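Local structure of xylanase Y (Bacillus halodurans, 1WU4) at residues R90-T95 against E149-Y154; A107-W112 against H175-R180; Y229-C234 against S281-E286. The protein hydrolyses xylooligosaccharides of three or more units, releasing xylose from the reducing end with inversion of anomeric configuration. The protein carries 1 engineered substitution. All coordinates share one frame; numbering follows the deposited sequence.

Interaction 1. Residues R90-T95 against E149-Y154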
loop_
_atom_site.group_PDB
_atom_site.type_symbol
_atom_site.label_atom_id
_atom_site.label_comp_id
_atom_site.label_asym_id
_atom_site.label_seq_id
_atom_site.Cartn_x
_atom_site.Cartn_y
_atom_site.Cartn_z
ATOM N N ARG A 90 4.317 15.652 -11.100
ATOM C CA ARG A 90 5.773 15.591 -11.110
ATOM C C ARG A 90 6.233 14.141 -10.944
ATOM O O ARG A 90 7.129 13.677 -11.649
ATOM C CB ARG A 90 6.355 16.451 -9.983
ATOM C CG ARG A 90 6.426 17.946 -10.294
ATOM C CD ARG A 90 6.869 18.725 -9.061
ATOM N NE ARG A 90 7.022 20.158 -9.309
ATOM C CZ ARG A 90 8.092 20.716 -9.867
ATOM N NH1 ARG A 90 9.120 19.966 -10.242
ATOM N NH2 ARG A 90 8.138 22.031 -10.041
ATOM N N ILE A 91 5.604 13.425 -10.016
ATOM C CA ILE A 91 5.952 12.032 -9.754
ATOM C C ILE A 91 5.559 11.114 -10.914
ATOM O O ILE A 91 6.353 10.280 -11.354
ATOM C CB ILE A 91 5.265 11.528 -8.461
ATOM C CG1 ILE A 91 5.787 12.315 -7.254
ATOM C CG2 ILE A 91 5.520 10.036 -8.278
ATOM C CD1 ILE A 91 5.039 12.028 -5.962
ATOM N N TRP A 92 4.334 11.266 -11.404
ATOM C CA TRP A 92 3.851 10.441 -12.505
ATOM C C TRP A 92 4.690 10.682 -13.762
ATOM O O TRP A 92 4.991 9.752 -14.506
ATOM C CB TRP A 92 2.375 10.756 -12.768
ATOM C CG TRP A 92 1.753 10.001 -13.907
ATOM C CD1 TRP A 92 0.997 10.533 -14.911
ATOM C CD2 TRP A 92 1.796 8.584 -14.146
ATOM N NE1 TRP A 92 0.566 9.541 -15.758
ATOM C CE2 TRP A 92 1.040 8.336 -15.313
ATOM C CE3 TRP A 92 2.396 7.501 -13.487
ATOM C CZ2 TRP A 92 0.867 7.050 -15.840
ATOM C CZ3 TRP A 92 2.223 6.218 -14.013
ATOM C CH2 TRP A 92 1.463 6.008 -15.180
ATOM N N ASN A 93 5.078 11.933 -13.988
ATOM C CA ASN A 93 5.891 12.266 -15.149
ATOM C C ASN A 93 7.246 11.557 -15.065
ATOM O O ASN A 93 7.714 10.981 -16.049
ATOM C CB ASN A 93 6.080 13.785 -15.238
ATOM C CG ASN A 93 6.713 14.217 -16.547
ATOM O OD1 ASN A 93 6.368 13.708 -17.615
ATOM N ND2 ASN A 93 7.633 15.173 -16.472
ATOM N N TRP A 94 7.868 11.587 -13.888
ATOM C CA TRP A 94 9.161 10.934 -13.691
ATOM C C TRP A 94 8.998 9.433 -13.916
ATOM O O TRP A 94 9.836 8.786 -14.545
ATOM C CB TRP A 94 9.663 11.177 -12.264
ATOM C CG TRP A 94 11.149 10.987 -12.066
ATOM C CD1 TRP A 94 12.103 11.968 -12.059
ATOM C CD2 TRP A 94 11.842 9.756 -11.801
ATOM N NE1 TRP A 94 13.339 11.428 -11.798
ATOM C CE2 TRP A 94 13.211 10.074 -11.637
ATOM C CE3 TRP A 94 11.441 8.416 -11.685
ATOM C CZ2 TRP A 94 14.180 9.103 -11.361
ATOM C CZ3 TRP A 94 12.408 7.448 -11.410
ATOM C CH2 TRP A 94 13.763 7.801 -11.250
ATOM N N THR A 95 7.907 8.889 -13.384
ATOM C CA THR A 95 7.603 7.470 -13.503
ATOM C C THR A 95 7.488 7.024 -14.958
ATOM O O THR A 95 8.096 6.033 -15.364
ATOM C CB THR A 95 6.288 7.144 -12.768
ATOM O OG1 THR A 95 6.424 7.478 -11.382
ATOM C CG2 THR A 95 5.952 5.666 -12.896
ATOM N N GLU A 149 -2.835 16.376 -22.709
ATOM C CA GLU A 149 -1.576 15.792 -23.149
ATOM C C GLU A 149 -1.144 14.612 -22.291
ATOM O O GLU A 149 -1.197 14.656 -21.059
ATOM C CB GLU A 149 -0.467 16.850 -23.170
ATOM C CG GLU A 149 -0.042 17.362 -21.808
ATOM C CD GLU A 149 1.183 18.255 -21.890
ATOM O OE1 GLU A 149 1.116 19.301 -22.570
ATOM O OE2 GLU A 149 2.214 17.907 -21.275
ATOM N N GLN A 150 -0.719 13.550 -22.963
ATOM C CA GLN A 150 -0.267 12.345 -22.289
ATOM C C GLN A 150 1.065 12.621 -21.600
ATOM O O GLN A 150 1.824 13.493 -22.024
ATOM C CB GLN A 150 -0.135 11.215 -23.311
ATOM C CG GLN A 150 -1.483 10.788 -23.884
ATOM C CD GLN A 150 -1.367 9.784 -25.011
ATOM O OE1 GLN A 150 -0.473 8.939 -25.018
ATOM N NE2 GLN A 150 -2.290 9.858 -25.963
ATOM N N PRO A 151 1.378 11.871 -20.533
ATOM C CA PRO A 151 0.585 10.792 -19.933
ATOM C C PRO A 151 -0.406 11.260 -18.868
ATOM O O PRO A 151 -0.780 10.489 -17.984
ATOM C CB PRO A 151 1.656 9.899 -19.336
ATOM C CG PRO A 151 2.610 10.917 -18.782
ATOM C CD PRO A 151 2.714 11.939 -19.908
ATOM N N PHE A 152 -0.844 12.508 -18.955
ATOM C CA PHE A 152 -1.757 13.042 -17.958
ATOM C C PHE A 152 -3.233 12.736 -18.188
ATOM O O PHE A 152 -4.103 13.304 -17.528
ATOM C CB PHE A 152 -1.500 14.541 -17.806
ATOM C CG PHE A 152 -0.083 14.855 -17.419
ATOM C CD1 PHE A 152 0.400 14.516 -16.157
ATOM C CD2 PHE A 152 0.790 15.428 -18.336
ATOM C CE1 PHE A 152 1.731 14.740 -15.819
ATOM C CE2 PHE A 152 2.126 15.657 -18.007
ATOM C CZ PHE A 152 2.598 15.311 -16.747
ATOM N N ASN A 153 -3.507 11.828 -19.123
ATOM C CA ASN A 153 -4.874 11.390 -19.392
ATOM C C ASN A 153 -5.045 10.210 -18.431
ATOM O O ASN A 153 -5.102 9.042 -18.826
ATOM C CB ASN A 153 -5.028 10.975 -20.867
ATOM C CG ASN A 153 -3.951 10.011 -21.336
ATOM O OD1 ASN A 153 -2.795 10.087 -20.918
ATOM N ND2 ASN A 153 -4.325 9.109 -22.237
ATOM N N TYR A 154 -5.111 10.569 -17.150
ATOM C CA TYR A 154 -5.194 9.636 -16.026
ATOM C C TYR A 154 -6.027 8.365 -16.147
ATOM O O TYR A 154 -5.488 7.265 -16.024
ATOM C CB TYR A 154 -5.643 10.379 -14.765
ATOM C CG TYR A 154 -4.908 11.671 -14.487
ATOM C CD1 TYR A 154 -3.521 11.698 -14.316
ATOM C CD2 TYR A 154 -5.608 12.869 -14.374
ATOM C CE1 TYR A 154 -2.852 12.898 -14.038
ATOM C CE2 TYR A 154 -4.955 14.066 -14.100
ATOM C CZ TYR A 154 -3.582 14.075 -13.931
ATOM O OH TYR A 154 -2.948 15.265 -13.651
#

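Interaction 2. Residues A107-W112 against H175-R180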
loop_
_atom_site.group_PDB
_atom_site.type_symbol
_atom_site.label_atom_id
_atom_site.label_comp_id
_atom_site.label_asym_id
_atom_site.label_seq_id
_atom_site.Cartn_x
_atom_site.Cartn_y
_atom_site.Cartn_z
ATOM N N ALA A 107 7.527 -5.336 -20.969
ATOM C CA ALA A 107 7.091 -4.111 -21.627
ATOM C C ALA A 107 5.642 -3.887 -21.198
ATOM O O ALA A 107 4.842 -4.823 -21.190
ATOM C CB ALA A 107 7.179 -4.268 -23.144
ATOM N N GLY A 108 5.307 -2.656 -20.830
ATOM C CA GLY A 108 3.952 -2.367 -20.391
ATOM C C GLY A 108 3.878 -2.212 -18.882
ATOM O O GLY A 108 2.881 -1.726 -18.346
ATOM N N TYR A 109 4.934 -2.644 -18.198
ATOM C CA TYR A 109 5.019 -2.534 -16.745
ATOM C C TYR A 109 6.088 -1.500 -16.399
ATOM O O TYR A 109 6.740 -0.947 -17.290
ATOM C CB TYR A 109 5.376 -3.883 -16.116
ATOM C CG TYR A 109 4.322 -4.962 -16.275
ATOM C CD1 TYR A 109 2.978 -4.705 -15.996
ATOM C CD2 TYR A 109 4.680 -6.258 -16.639
ATOM C CE1 TYR A 109 2.019 -5.719 -16.067
ATOM C CE2 TYR A 109 3.731 -7.279 -16.713
ATOM C CZ TYR A 109 2.407 -7.001 -16.424
ATOM O OH TYR A 109 1.480 -8.019 -16.466
ATOM N N PHE A 110 6.278 -1.249 -15.108
ATOM C CA PHE A 110 7.250 -0.259 -14.651
ATOM C C PHE A 110 8.436 -0.890 -13.924
ATOM O O PHE A 110 8.256 -1.696 -13.012
ATOM C CB PHE A 110 6.549 0.741 -13.727
ATOM C CG PHE A 110 5.445 1.512 -14.397
ATOM C CD1 PHE A 110 5.686 2.776 -14.928
ATOM C CD2 PHE A 110 4.174 0.961 -14.532
ATOM C CE1 PHE A 110 4.679 3.480 -15.587
ATOM C CE2 PHE A 110 3.161 1.657 -15.191
ATOM C CZ PHE A 110 3.415 2.919 -15.718
ATOM N N ALA A 111 9.650 -0.524 -14.334
ATOM C CA ALA A 111 10.861 -1.048 -13.704
ATOM C C ALA A 111 10.746 -0.733 -12.216
ATOM O O ALA A 111 10.554 0.422 -11.837
ATOM C CB ALA A 111 12.094 -0.382 -14.302
ATOM N N TRP A 112 10.883 -1.750 -11.370
ATOM C CA TRP A 112 10.697 -1.551 -9.936
ATOM C C TRP A 112 11.684 -0.646 -9.214
ATOM O O TRP A 112 11.319 0.012 -8.234
ATOM C CB TRP A 112 10.629 -2.906 -9.211
ATOM C CG TRP A 112 11.954 -3.503 -8.851
ATOM C CD1 TRP A 112 12.772 -4.245 -9.652
ATOM C CD2 TRP A 112 12.612 -3.406 -7.583
ATOM N NE1 TRP A 112 13.900 -4.623 -8.959
ATOM C CE2 TRP A 112 13.826 -4.119 -7.686
ATOM C CE3 TRP A 112 12.290 -2.786 -6.368
ATOM C CZ2 TRP A 112 14.723 -4.229 -6.617
ATOM C CZ3 TRP A 112 13.183 -2.894 -5.305
ATOM C CH2 TRP A 112 14.385 -3.612 -5.438
ATOM N N HIS A 175 3.686 -11.861 -19.272
ATOM C CA HIS A 175 2.837 -12.589 -18.338
ATOM C C HIS A 175 2.016 -11.606 -17.515
ATOM O O HIS A 175 2.440 -10.478 -17.276
ATOM C CB HIS A 175 3.688 -13.449 -17.402
ATOM C CG HIS A 175 4.614 -14.386 -18.115
ATOM N ND1 HIS A 175 5.695 -13.948 -18.848
ATOM C CD2 HIS A 175 4.618 -15.736 -18.208
ATOM C CE1 HIS A 175 6.327 -14.989 -19.361
ATOM N NE2 HIS A 175 5.693 -16.086 -18.989
ATOM N N PRO A 176 0.824 -12.027 -17.070
ATOM C CA PRO A 176 -0.039 -11.154 -16.269
ATOM C C PRO A 176 0.452 -11.052 -14.826
ATOM O O PRO A 176 1.275 -11.858 -14.386
ATOM C CB PRO A 176 -1.394 -11.843 -16.366
ATOM C CG PRO A 176 -1.007 -13.295 -16.362
ATOM C CD PRO A 176 0.173 -13.327 -17.321
ATOM N N MET A 177 -0.044 -10.056 -14.099
ATOM C CA MET A 177 0.341 -9.880 -12.704
ATOM C C MET A 177 -0.628 -10.581 -11.760
ATOM O O MET A 177 -0.411 -10.614 -10.551
ATOM C CB MET A 177 0.440 -8.399 -12.352
ATOM C CG MET A 177 1.670 -7.732 -12.934
ATOM S SD MET A 177 1.883 -6.058 -12.334
ATOM C CE MET A 177 3.606 -5.789 -12.704
ATOM N N TRP A 178 -1.700 -11.123 -12.329
ATOM C CA TRP A 178 -2.699 -11.874 -11.575
ATOM C C TRP A 178 -2.816 -13.233 -12.238
ATOM O O TRP A 178 -2.799 -13.328 -13.466
ATOM C CB TRP A 178 -4.073 -11.193 -11.633
ATOM C CG TRP A 178 -4.331 -10.227 -10.526
ATOM C CD1 TRP A 178 -5.097 -10.436 -9.413
ATOM C CD2 TRP A 178 -3.806 -8.902 -10.408
ATOM N NE1 TRP A 178 -5.078 -9.322 -8.610
ATOM C CE2 TRP A 178 -4.291 -8.365 -9.196
ATOM C CE3 TRP A 178 -2.968 -8.116 -11.209
ATOM C CZ2 TRP A 178 -3.966 -7.073 -8.764
ATOM C CZ3 TRP A 178 -2.643 -6.835 -10.781
ATOM C CH2 TRP A 178 -3.141 -6.326 -9.569
ATOM N N ASN A 179 -2.916 -14.285 -11.435
ATOM C CA ASN A 179 -3.092 -15.612 -12.000
ATOM C C ASN A 179 -4.559 -15.621 -12.423
ATOM O O ASN A 179 -5.446 -15.348 -11.614
ATOM C CB ASN A 179 -2.817 -16.684 -10.949
ATOM C CG ASN A 179 -3.098 -18.081 -11.457
ATOM O OD1 ASN A 179 -4.255 -18.478 -11.595
ATOM N ND2 ASN A 179 -2.040 -18.830 -11.750
ATOM N N ARG A 180 -4.809 -15.913 -13.694
ATOM C CA ARG A 180 -6.167 -15.909 -14.228
ATOM C C ARG A 180 -7.101 -16.968 -13.652
ATOM O O ARG A 180 -8.317 -16.780 -13.631
ATOM C CB ARG A 180 -6.119 -16.039 -15.752
ATOM C CG ARG A 180 -5.390 -14.893 -16.438
ATOM C CD ARG A 180 -6.149 -13.584 -16.287
ATOM N NE ARG A 180 -7.385 -13.573 -17.068
ATOM C CZ ARG A 180 -7.427 -13.559 -18.397
ATOM N NH1 ARG A 180 -8.595 -13.553 -19.025
ATOM N NH2 ARG A 180 -6.303 -13.545 -19.101
#

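Interaction 3. Residues Y229-C234 against S281-E286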
loop_
_atom_site.group_PDB
_atom_site.type_symbol
_atom_site.label_atom_id
_atom_site.label_comp_id
_atom_site.label_asym_id
_atom_site.label_seq_id
_atom_site.Cartn_x
_atom_site.Cartn_y
_atom_site.Cartn_z
ATOM N N TYR A 229 -7.983 -15.416 0.593
ATOM C CA TYR A 229 -6.566 -15.744 0.682
ATOM C C TYR A 229 -5.971 -15.248 1.996
ATOM O O TYR A 229 -5.193 -15.952 2.639
ATOM C CB TYR A 229 -5.817 -15.123 -0.501
ATOM C CG TYR A 229 -4.343 -15.457 -0.569
ATOM C CD1 TYR A 229 -3.908 -16.764 -0.799
ATOM C CD2 TYR A 229 -3.382 -14.458 -0.431
ATOM C CE1 TYR A 229 -2.551 -17.063 -0.896
ATOM C CE2 TYR A 229 -2.025 -14.745 -0.526
ATOM C CZ TYR A 229 -1.616 -16.047 -0.760
ATOM O OH TYR A 229 -0.275 -16.324 -0.868
ATOM N N LEU A 230 -6.336 -14.035 2.396
ATOM C CA LEU A 230 -5.817 -13.484 3.639
ATOM C C LEU A 230 -6.189 -14.365 4.831
ATOM O O LEU A 230 -5.425 -14.478 5.790
ATOM C CB LEU A 230 -6.329 -12.052 3.847
ATOM C CG LEU A 230 -5.711 -10.996 2.923
ATOM C CD1 LEU A 230 -6.338 -9.643 3.215
ATOM C CD2 LEU A 230 -4.212 -10.941 3.119
ATOM N N LYS A 231 -7.350 -15.011 4.757
ATOM C CA LYS A 231 -7.794 -15.881 5.841
ATOM C C LYS A 231 -6.859 -17.072 6.036
ATOM O O LYS A 231 -6.607 -17.486 7.168
ATOM C CB LYS A 231 -9.223 -16.374 5.586
ATOM C CG LYS A 231 -10.264 -15.264 5.586
ATOM C CD LYS A 231 -11.679 -15.819 5.528
ATOM C CE LYS A 231 -12.703 -14.700 5.582
ATOM N NZ LYS A 231 -14.096 -15.221 5.503
ATOM N N ILE A 232 -6.336 -17.626 4.946
ATOM C CA ILE A 232 -5.432 -18.762 5.076
ATOM C C ILE A 232 -3.962 -18.361 5.203
ATOM O O ILE A 232 -3.138 -19.157 5.649
ATOM C CB ILE A 232 -5.592 -19.779 3.903
ATOM C CG1 ILE A 232 -5.263 -19.125 2.560
ATOM C CG2 ILE A 232 -7.015 -20.328 3.887
ATOM C CD1 ILE A 232 -5.259 -20.110 1.394
ATOM N N ALA A 233 -3.634 -17.125 4.839
ATOM C CA ALA A 233 -2.250 -16.658 4.919
ATOM C C ALA A 233 -1.848 -16.191 6.321
ATOM O O ALA A 233 -0.685 -16.318 6.712
ATOM C CB ALA A 233 -2.022 -15.539 3.914
ATOM N N CYS A 234 -2.806 -15.658 7.075
ATOM C CA CYS A 234 -2.535 -15.178 8.429
ATOM C C CYS A 234 -2.578 -16.318 9.441
ATOM O O CYS A 234 -3.514 -17.122 9.439
ATOM C CB CYS A 234 -3.557 -14.109 8.825
ATOM S SG CYS A 234 -3.485 -12.603 7.832
ATOM N N SER A 281 -15.930 -6.747 9.284
ATOM C CA SER A 281 -16.289 -8.155 9.185
ATOM C C SER A 281 -15.800 -8.835 10.449
ATOM O O SER A 281 -14.880 -8.352 11.108
ATOM C CB SER A 281 -15.639 -8.807 7.958
ATOM O OG SER A 281 -14.232 -8.891 8.098
ATOM N N GLU A 282 -16.424 -9.954 10.794
ATOM C CA GLU A 282 -16.033 -10.679 11.990
ATOM C C GLU A 282 -14.579 -11.124 11.873
ATOM O O GLU A 282 -13.797 -10.981 12.813
ATOM C CB GLU A 282 -16.934 -11.899 12.185
ATOM C CG GLU A 282 -16.796 -12.564 13.544
ATOM C CD GLU A 282 -17.378 -11.725 14.665
ATOM O OE1 GLU A 282 -17.266 -12.138 15.840
ATOM O OE2 GLU A 282 -17.952 -10.655 14.374
ATOM N N TRP A 283 -14.216 -11.656 10.710
ATOM C CA TRP A 283 -12.852 -12.126 10.506
ATOM C C TRP A 283 -11.817 -11.014 10.657
ATOM O O TRP A 283 -10.799 -11.201 11.314
ATOM C CB TRP A 283 -12.684 -12.764 9.122
ATOM C CG TRP A 283 -11.306 -13.332 8.940
ATOM C CD1 TRP A 283 -10.882 -14.584 9.291
ATOM C CD2 TRP A 283 -10.142 -12.635 8.469
ATOM N NE1 TRP A 283 -9.531 -14.708 9.075
ATOM C CE2 TRP A 283 -9.051 -13.527 8.571
ATOM C CE3 TRP A 283 -9.915 -11.343 7.974
ATOM C CZ2 TRP A 283 -7.751 -13.169 8.197
ATOM C CZ3 TRP A 283 -8.621 -10.986 7.602
ATOM C CH2 TRP A 283 -7.557 -11.898 7.716
ATOM N N SER A 284 -12.076 -9.862 10.045
ATOM C CA SER A 284 -11.126 -8.754 10.123
ATOM C C SER A 284 -10.928 -8.241 11.543
ATOM O O SER A 284 -9.801 -7.974 11.954
ATOM C CB SER A 284 -11.566 -7.609 9.210
ATOM O OG SER A 284 -11.510 -8.015 7.853
ATOM N N ALA A 285 -12.017 -8.101 12.292
ATOM C CA ALA A 285 -11.916 -7.625 13.667
ATOM C C ALA A 285 -11.118 -8.628 14.495
ATOM O O ALA A 285 -10.245 -8.253 15.277
ATOM C CB ALA A 285 -13.308 -7.442 14.263
ATOM N N GLU A 286 -11.412 -9.910 14.309
ATOM C CA GLU A 286 -10.713 -10.954 15.043
ATOM C C GLU A 286 -9.236 -11.028 14.661
ATOM O O GLU A 286 -8.380 -11.280 15.510
ATOM C CB GLU A 286 -11.401 -12.301 14.807
ATOM C CG GLU A 286 -12.775 -12.387 15.467
ATOM C CD GLU A 286 -13.612 -13.548 14.970
ATOM O OE1 GLU A 286 -14.716 -13.754 15.517
ATOM O OE2 GLU A 286 -13.178 -14.250 14.032
HETATM O O HOH W 1 -9.099 -17.643 9.375
#

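Interaction 1. Residues R90-T95 against E149-Y154
Trp-92 and Asn-93, on a turn within helix 85-99, meet Pro-151 and Phe-152 on a segment without regular structure, and the closest CA pair, Asn-93 CA and Pro-151 CA, is 7.3 Å apart. The irregular segment reverses direction, with a cis peptide bond before Pro-151 and Phe-152 N donating to Glu-149 O at 3.0 Å. This turn brings the carbonyl of Pro-151 to the helix, where Trp-92 NE1 donates to Pro-151 O across 2.8 Å with an N-H...O angle of 160°. The acceptor lies in the indole plane; the bond is nearly straight at the hydrogen but meets the oxygen from above the carbonyl plane, 47° out of it, and not on a lone pair. With CG anti to the backbone N (chi1 178°), the indole of Trp-92 swings out beside its own carbonyl carbon and presents its NE1 edge to Pro-151. Beside the bond, Pro-151 CB comes within 3.8 Å of Trp-92 NE1, and Phe-152 CD1 approaches Trp-92 CD1 at the indole edge, 4.2 Å away. The far end of the phenyl ring reaches the helix one residue on, with Phe-152 CZ 4.1 Å from Asn-93 CB; Asn-93 ND2 donates elsewhere, to Asp-55 O. A hydrogen-bonded reversal with a cis proline third of its four residues, 149-152, is a type VI beta turn, here between helices 127-144 and 154-167 of the (alpha/alpha)6 barrel.

Interaction 2. Residues A107-W112 against H175-R180
In both Tyr-109 and Met-177, CG stands anti to the carbonyl carbon and beside the backbone N, with chi1 of -66° and -74°, and the methionine chain is extended beyond CG. These torsions send the two side chains past each other in opposite directions, so that the thioether lies along the phenol ring from its hydroxyl end back toward CB. The contacts follow that path: Met-177 CG is 3.6 Å from Tyr-109 CZ, Met-177 SD is 3.8 Å from Tyr-109 CE1, and Met-177 CE is 3.5 Å from Tyr-109 CD1. The methyl carbon CE sits over one face, 3.7 Å from the ring centroid of Tyr-109 and 17° off the normal, a CH-pi contact. The sulfur approaches more obliquely, in a Met-aromatic contact with SD 4.3 Å from the centroid of the Tyr-109 ring. At the ring edge, Tyr-109 OH donates to His-175 O over 2.8 Å; the hydroxyl lies in the carbonyl plane and uses a lone pair of that oxygen. Glu-130 and Pro-127 of helix 127-144 touch the methionine, while Thr-164 of helix 154-167 touches the tyrosine. The side chain of Met-177 is about 12 Å from that of Glu-70, the probable proton donor, so the contact joins two loops near the catalytic region. Chemically, the one phenol serves twice: its hydroxyl proton is spent on a backbone carbonyl, which probably fixes the ring's direction, while its pi face receives the S-methyl, whose hydrogens the sulfur probably polarises, with SD set obliquely beside it.

Interaction 3. Residues Y229-C234 against S281-E286
Trp-283 lies against Leu-230, Lys-231 and Cys-234. Its CB starts beside the far part of the lysine chain, Trp-283 CB being 4.0 Å from Lys-231 CE, and CG is anti to the backbone N (chi1 -176°), which directs the indole at helix 216-233; Trp-283 CG still meets CE. Further along, the extended lysine covers one face of the pyrrole ring: Lys-231 CG is 3.6 Å from the centroid of the five-membered ring of Trp-283 and 11° off its normal, a CH-pi contact. Trp-283 NE1 lies under the same CG but directs its N-H in the ring plane to a water 3.0 Å away, which returns a weak bond to Lys-231 O. This is a contact between two helices of the (alpha/alpha)6 barrel, 216-233 near its C-terminal end and 282-295 in its first turn, where Ser-281 is the N-cap residue and its OG accepts from Ser-284 N at 3.1 Å. On the six-membered ring, Trp-283 CZ2 reaches the other helix's backbone, 3.6 Å from Lys-231 CA. The outermost atom, Trp-283 CH2, is 4.1 Å from Leu-230 CB and, at the ring edge, 4.1 Å from Cys-234 SG. Were the indole cut back to an alanine, the lysine methylenes would probably lose the face they lie on, and a gap is likely to open beside Leu-230 and Cys-234. Ile-271 of helix 265-278 also touches the indole.

Overall arrangement
From the N terminus, helix 85-99 supplies the first half of interaction 1, and the loop that follows it the first half of interaction 2. Interaction 1 closes at 149-154, tying helix 85-99 to the loop between helices 127-144 and 154-167. Interaction 2 closes at 175-180, tying the loop after helix 85-99 to the loop after helix 154-167, so the two cross along the chain. They also touch: Thr-95 CG2 lies 3.5 Å from Phe-110 CD1. Interaction 3 opens only later, at 229-234, and closes at 281-286, joining helices 216-233 and 282-295. Its centre is about 36 Å from that of interaction 1, on the opposite side of the chain's centre.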